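Local coordinates for Ser-thr phosphatase MSPP (Mycobacterium smegmatis, PDB 2JFR), which probably removes phosphate from phosphorylated serine and threonine residues of proteins, as a metal-dependent phosphatase of the PPM (PP2C) family, at residues A[66-78]-A[159-171]. Residues are numbered along the deposited sequence; the frame is centred on the assembly and turned at random.
Sequences LLEAVQQANLRVF and ALGIGPHIGPDVF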
loop_
_atom_site.group_PDB
_atom_site.type_symbol
_atom_site.label_atom_id
_atom_site.label_comp_id
_atom_site.label_asym_id
_atom_site.label_seq_id
_atom_site.Cartn_x
_atom_site.Cartn_y
_atom_site.Cartn_z
ATOM N N LEU A 66 9.792 -4.342 -12.617
ATOM C CA LEU A 66 8.800 -3.825 -11.681
ATOM C C LEU A 66 8.577 -2.361 -11.914
ATOM O O LEU A 66 7.434 -1.891 -11.974
ATOM C CB LEU A 66 9.246 -4.100 -10.234
ATOM C CG LEU A 66 8.335 -3.554 -9.146
ATOM C CD1 LEU A 66 6.955 -4.134 -9.291
ATOM C CD2 LEU A 66 8.919 -3.790 -7.779
ATOM N N LEU A 67 9.657 -1.617 -12.061
ATOM C CA LEU A 67 9.521 -0.181 -12.314
ATOM C C LEU A 67 8.804 0.077 -13.623
ATOM O O LEU A 67 7.951 0.970 -13.732
ATOM C CB LEU A 67 10.865 0.540 -12.259
ATOM C CG LEU A 67 11.484 0.553 -10.892
ATOM C CD1 LEU A 67 12.934 0.999 -10.997
ATOM C CD2 LEU A 67 10.694 1.468 -9.975
ATOM N N GLU A 68 9.135 -0.693 -14.658
ATOM C CA GLU A 68 8.457 -0.614 -15.960
ATOM C C GLU A 68 6.961 -0.919 -15.810
ATOM O O GLU A 68 6.132 -0.267 -16.421
ATOM C CB GLU A 68 9.085 -1.526 -16.988
ATOM C CG GLU A 68 8.489 -1.365 -18.377
ATOM C CD GLU A 68 8.340 -0.011 -18.965
ATOM O OE1 GLU A 68 9.009 1.006 -18.670
ATOM O OE2 GLU A 68 7.493 0.146 -19.896
ATOM N N ALA A 69 6.651 -1.918 -15.001
ATOM C CA ALA A 69 5.251 -2.317 -14.811
ATOM C C ALA A 69 4.470 -1.216 -14.132
ATOM O O ALA A 69 3.303 -0.991 -14.458
ATOM C CB ALA A 69 5.199 -3.598 -14.014
ATOM N N VAL A 70 5.104 -0.498 -13.199
ATOM C CA VAL A 70 4.443 0.632 -12.567
ATOM C C VAL A 70 4.211 1.746 -13.594
ATOM O O VAL A 70 3.146 2.355 -13.609
ATOM C CB VAL A 70 5.265 1.106 -11.365
ATOM C CG1 VAL A 70 4.722 2.441 -10.803
ATOM C CG2 VAL A 70 5.266 0.021 -10.267
ATOM N N GLN A 71 5.190 2.020 -14.460
ATOM C CA GLN A 71 5.022 2.981 -15.497
ATOM C C GLN A 71 3.894 2.578 -16.424
ATOM O O GLN A 71 3.071 3.419 -16.818
ATOM C CB GLN A 71 6.286 3.130 -16.331
ATOM C CG GLN A 71 7.487 3.731 -15.611
ATOM C CD GLN A 71 7.232 5.184 -15.289
ATOM O OE1 GLN A 71 6.759 5.997 -16.064
ATOM N NE2 GLN A 71 7.547 5.553 -14.085
ATOM N N GLN A 72 3.810 1.313 -16.804
ATOM C CA GLN A 72 2.760 0.872 -17.682
ATOM C C GLN A 72 1.404 0.957 -17.002
ATOM O O GLN A 72 0.414 1.302 -17.654
ATOM C CB GLN A 72 3.076 -0.546 -18.132
ATOM C CG GLN A 72 4.214 -0.570 -19.162
ATOM C CD GLN A 72 4.024 0.462 -20.322
ATOM O OE1 GLN A 72 3.008 0.514 -21.000
ATOM N NE2 GLN A 72 4.979 1.417 -20.501
ATOM N N ALA A 73 1.335 0.664 -15.722
ATOM C CA ALA A 73 0.096 0.799 -14.973
ATOM C C ALA A 73 -0.378 2.256 -14.998
ATOM O O ALA A 73 -1.548 2.544 -15.226
ATOM C CB ALA A 73 0.251 0.304 -13.545
ATOM N N ASN A 74 0.561 3.186 -14.758
ATOM C CA ASN A 74 0.219 4.606 -14.831
ATOM C C ASN A 74 -0.370 4.967 -16.192
ATOM O O ASN A 74 -1.393 5.632 -16.265
ATOM C CB ASN A 74 1.474 5.433 -14.538
ATOM C CG ASN A 74 1.152 6.885 -14.602
ATOM O OD1 ASN A 74 0.408 7.390 -13.776
ATOM N ND2 ASN A 74 1.679 7.566 -15.617
ATOM N N LEU A 75 0.321 4.568 -17.235
ATOM C CA LEU A 75 -0.103 4.968 -18.575
ATOM C C LEU A 75 -1.462 4.354 -18.893
ATOM O O LEU A 75 -2.302 5.029 -19.481
ATOM C CB LEU A 75 0.961 4.588 -19.597
ATOM C CG LEU A 75 0.657 5.082 -21.012
ATOM C CD1 LEU A 75 0.611 6.603 -21.039
ATOM C CD2 LEU A 75 1.716 4.552 -21.960
ATOM N N ARG A 76 -1.669 3.117 -18.551
ATOM C CA ARG A 76 -2.935 2.462 -18.887
ATOM C C ARG A 76 -4.077 3.095 -18.147
ATOM O O ARG A 76 -5.122 3.361 -18.739
ATOM C CB ARG A 76 -2.875 0.947 -18.612
ATOM C CG ARG A 76 -4.041 0.201 -19.172
ATOM C CD ARG A 76 -4.030 0.174 -20.707
ATOM N NE ARG A 76 -5.326 0.178 -21.361
ATOM C CZ ARG A 76 -5.805 1.003 -22.288
ATOM N NH1 ARG A 76 -5.118 2.026 -22.781
ATOM N NH2 ARG A 76 -7.033 0.795 -22.754
ATOM N N VAL A 77 -3.920 3.390 -16.850
ATOM C CA VAL A 77 -4.972 4.077 -16.117
ATOM C C VAL A 77 -5.238 5.441 -16.689
ATOM O O VAL A 77 -6.383 5.846 -16.847
ATOM C CB VAL A 77 -4.677 4.092 -14.630
ATOM C CG1 VAL A 77 -5.745 4.895 -13.886
ATOM C CG2 VAL A 77 -4.592 2.678 -14.042
ATOM N N PHE A 78 -4.167 6.173 -16.996
ATOM C CA PHE A 78 -4.360 7.529 -17.557
ATOM C C PHE A 78 -5.027 7.470 -18.939
ATOM O O PHE A 78 -5.923 8.321 -19.205
ATOM C CB PHE A 78 -3.025 8.241 -17.633
ATOM C CG PHE A 78 -3.163 9.620 -18.225
ATOM C CD1 PHE A 78 -3.939 10.589 -17.600
ATOM C CD2 PHE A 78 -2.515 9.942 -19.373
ATOM C CE1 PHE A 78 -4.096 11.848 -18.146
ATOM C CE2 PHE A 78 -2.635 11.203 -19.958
ATOM C CZ PHE A 78 -3.425 12.156 -19.290
ATOM N N ALA A 159 0.103 10.605 -7.530
ATOM C CA ALA A 159 -0.877 9.553 -7.750
ATOM C C ALA A 159 -0.625 8.932 -9.076
ATOM O O ALA A 159 -0.075 9.555 -9.991
ATOM C CB ALA A 159 -2.286 10.092 -7.665
ATOM N N LEU A 160 -1.068 7.692 -9.223
ATOM C CA LEU A 160 -1.005 6.953 -10.445
ATOM C C LEU A 160 -2.271 7.131 -11.240
ATOM O O LEU A 160 -3.383 7.123 -10.728
ATOM C CB LEU A 160 -0.705 5.497 -10.075
ATOM C CG LEU A 160 -0.422 4.544 -11.218
ATOM C CD1 LEU A 160 0.535 3.449 -10.832
ATOM C CD2 LEU A 160 -1.733 3.954 -11.762
ATOM N N GLY A 161 -2.079 7.286 -12.558
ATOM C CA GLY A 161 -3.165 7.332 -13.472
ATOM C C GLY A 161 -3.728 8.694 -13.800
ATOM O O GLY A 161 -4.698 8.778 -14.548
ATOM N N ILE A 162 -3.091 9.783 -13.291
ATOM C CA ILE A 162 -3.607 11.153 -13.468
ATOM C C ILE A 162 -2.866 11.900 -14.531
ATOM O O ILE A 162 -3.328 13.019 -14.903
ATOM C CB ILE A 162 -3.654 11.927 -12.132
ATOM C CG1 ILE A 162 -2.262 12.263 -11.586
ATOM C CG2 ILE A 162 -4.521 11.198 -11.133
ATOM C CD1 ILE A 162 -2.277 13.282 -10.501
ATOM N N GLY A 163 -1.784 11.397 -15.024
ATOM C CA GLY A 163 -1.034 12.066 -16.098
ATOM C C GLY A 163 -0.043 11.056 -16.616
ATOM O O GLY A 163 0.097 9.965 -16.080
ATOM N N PRO A 164 0.604 11.379 -17.700
ATOM C CA PRO A 164 1.455 10.437 -18.408
ATOM C C PRO A 164 2.784 10.157 -17.722
ATOM O O PRO A 164 3.443 9.154 -18.098
ATOM C CB PRO A 164 1.659 11.042 -19.801
ATOM C CG PRO A 164 1.589 12.478 -19.481
ATOM C CD PRO A 164 0.467 12.661 -18.479
ATOM N N HIS A 165 3.199 10.943 -16.777
ATOM C CA HIS A 165 4.441 10.678 -16.086
ATOM C C HIS A 165 4.256 10.638 -14.573
ATOM O O HIS A 165 3.538 11.404 -13.915
ATOM C CB HIS A 165 5.400 11.800 -16.471
ATOM C CG HIS A 165 5.602 11.868 -17.950
ATOM N ND1 HIS A 165 5.015 12.805 -18.736
ATOM C CD2 HIS A 165 6.334 11.093 -18.789
ATOM C CE1 HIS A 165 5.345 12.649 -20.002
ATOM N NE2 HIS A 165 6.157 11.616 -20.038
ATOM N N ILE A 166 5.001 9.645 -14.032
ATOM C CA ILE A 166 5.061 9.553 -12.578
ATOM C C ILE A 166 6.479 9.198 -12.176
ATOM O O ILE A 166 7.259 8.567 -12.925
ATOM C CB ILE A 166 4.204 8.473 -11.887
ATOM C CG1 ILE A 166 4.400 7.120 -12.567
ATOM C CG2 ILE A 166 2.760 8.850 -11.935
ATOM C CD1 ILE A 166 3.837 5.978 -11.798
ATOM N N GLY A 167 6.750 9.657 -10.921
ATOM C CA GLY A 167 8.013 9.384 -10.299
ATOM C C GLY A 167 7.760 8.716 -8.921
ATOM O O GLY A 167 7.768 9.404 -7.926
ATOM N N PRO A 168 7.599 7.400 -8.935
ATOM C CA PRO A 168 7.402 6.732 -7.664
ATOM C C PRO A 168 8.705 6.755 -6.851
ATOM O O PRO A 168 9.799 6.834 -7.375
ATOM C CB PRO A 168 7.061 5.280 -8.048
ATOM C CG PRO A 168 7.763 5.047 -9.314
ATOM C CD PRO A 168 7.614 6.388 -10.045
ATOM N N ASP A 169 8.553 6.632 -5.541
ATOM C CA ASP A 169 9.697 6.321 -4.701
ATOM C C ASP A 169 10.050 4.842 -4.902
ATOM O O ASP A 169 9.154 4.008 -5.097
ATOM C CB ASP A 169 9.386 6.579 -3.258
ATOM C CG ASP A 169 9.314 8.044 -2.855
ATOM O OD1 ASP A 169 9.741 8.918 -3.667
ATOM O OD2 ASP A 169 8.797 8.335 -1.765
ATOM N N VAL A 170 11.334 4.546 -4.840
ATOM C CA VAL A 170 11.884 3.205 -5.051
ATOM C C VAL A 170 12.953 2.996 -4.020
ATOM O O VAL A 170 13.910 3.779 -4.018
ATOM C CB VAL A 170 12.465 3.070 -6.457
ATOM C CG1 VAL A 170 13.048 1.659 -6.651
ATOM C CG2 VAL A 170 11.422 3.422 -7.492
ATOM N N PHE A 171 12.913 1.971 -3.171
ATOM C CA PHE A 171 14.013 1.775 -2.256
ATOM C C PHE A 171 14.011 0.343 -1.764
ATOM O O PHE A 171 12.976 -0.338 -1.683
ATOM C CB PHE A 171 13.969 2.708 -1.042
ATOM C CG PHE A 171 15.393 3.104 -0.664
ATOM C CD1 PHE A 171 16.055 4.032 -1.387
ATOM C CD2 PHE A 171 16.072 2.482 0.400
ATOM C CE1 PHE A 171 17.368 4.369 -1.064
ATOM C CE2 PHE A 171 17.359 2.839 0.701
ATOM C CZ PHE A 171 18.013 3.748 -0.047
HETATM O O HOH W 1 3.814 6.284 -17.065
HETATM O O HOH W 2 -0.197 9.874 -12.714
#
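With CG trans to the backbone N (chi1 -180°), Asn74 extends its amide from the helix into the loop 161-164, and the same trans setting in Phe78 (chi1 179°) brings one face of the ring against Gly163 CA and Pro164 CD. Asn74 uses both ends of the amide: OD1 accepts a nearly straight bond from Gly161 N (2.8 Å), tilted from the carbonyl plane, while ND2 donates to Gly163 O (2.9 Å) in that carbonyl's plane. One water also hydrogen-bonds Asn74 OD1 and another accepts from ND2, so two bonds at each end hold the buried amide and resist its rotation. Gly163 CA lies 3.7 Å from the Phe78 ring centroid in a CH-pi contact that Pro164 CD extends; Gly161 O lies at the ring edge. Helix 63-81 packs against one sheet of the PP2C beta-sandwich, and the loop 159-168 runs along the helix into 169-172, an outermost strand of that sheet. Midway, the Ile166 and Asn74 side chains pass in opposite directions; Ile166 CD1, in one conformer, crosses Val70 CG1 (3.8 Å) at about a right angle. Gln71 NE2 donates to Ile166 O (3.2 Å, 172°) from above the carbonyl plane. Leu160 CD2 packs across Val77 CG2 (3.9 Å), and Leu160 also touches Leu92 of strand 89-96.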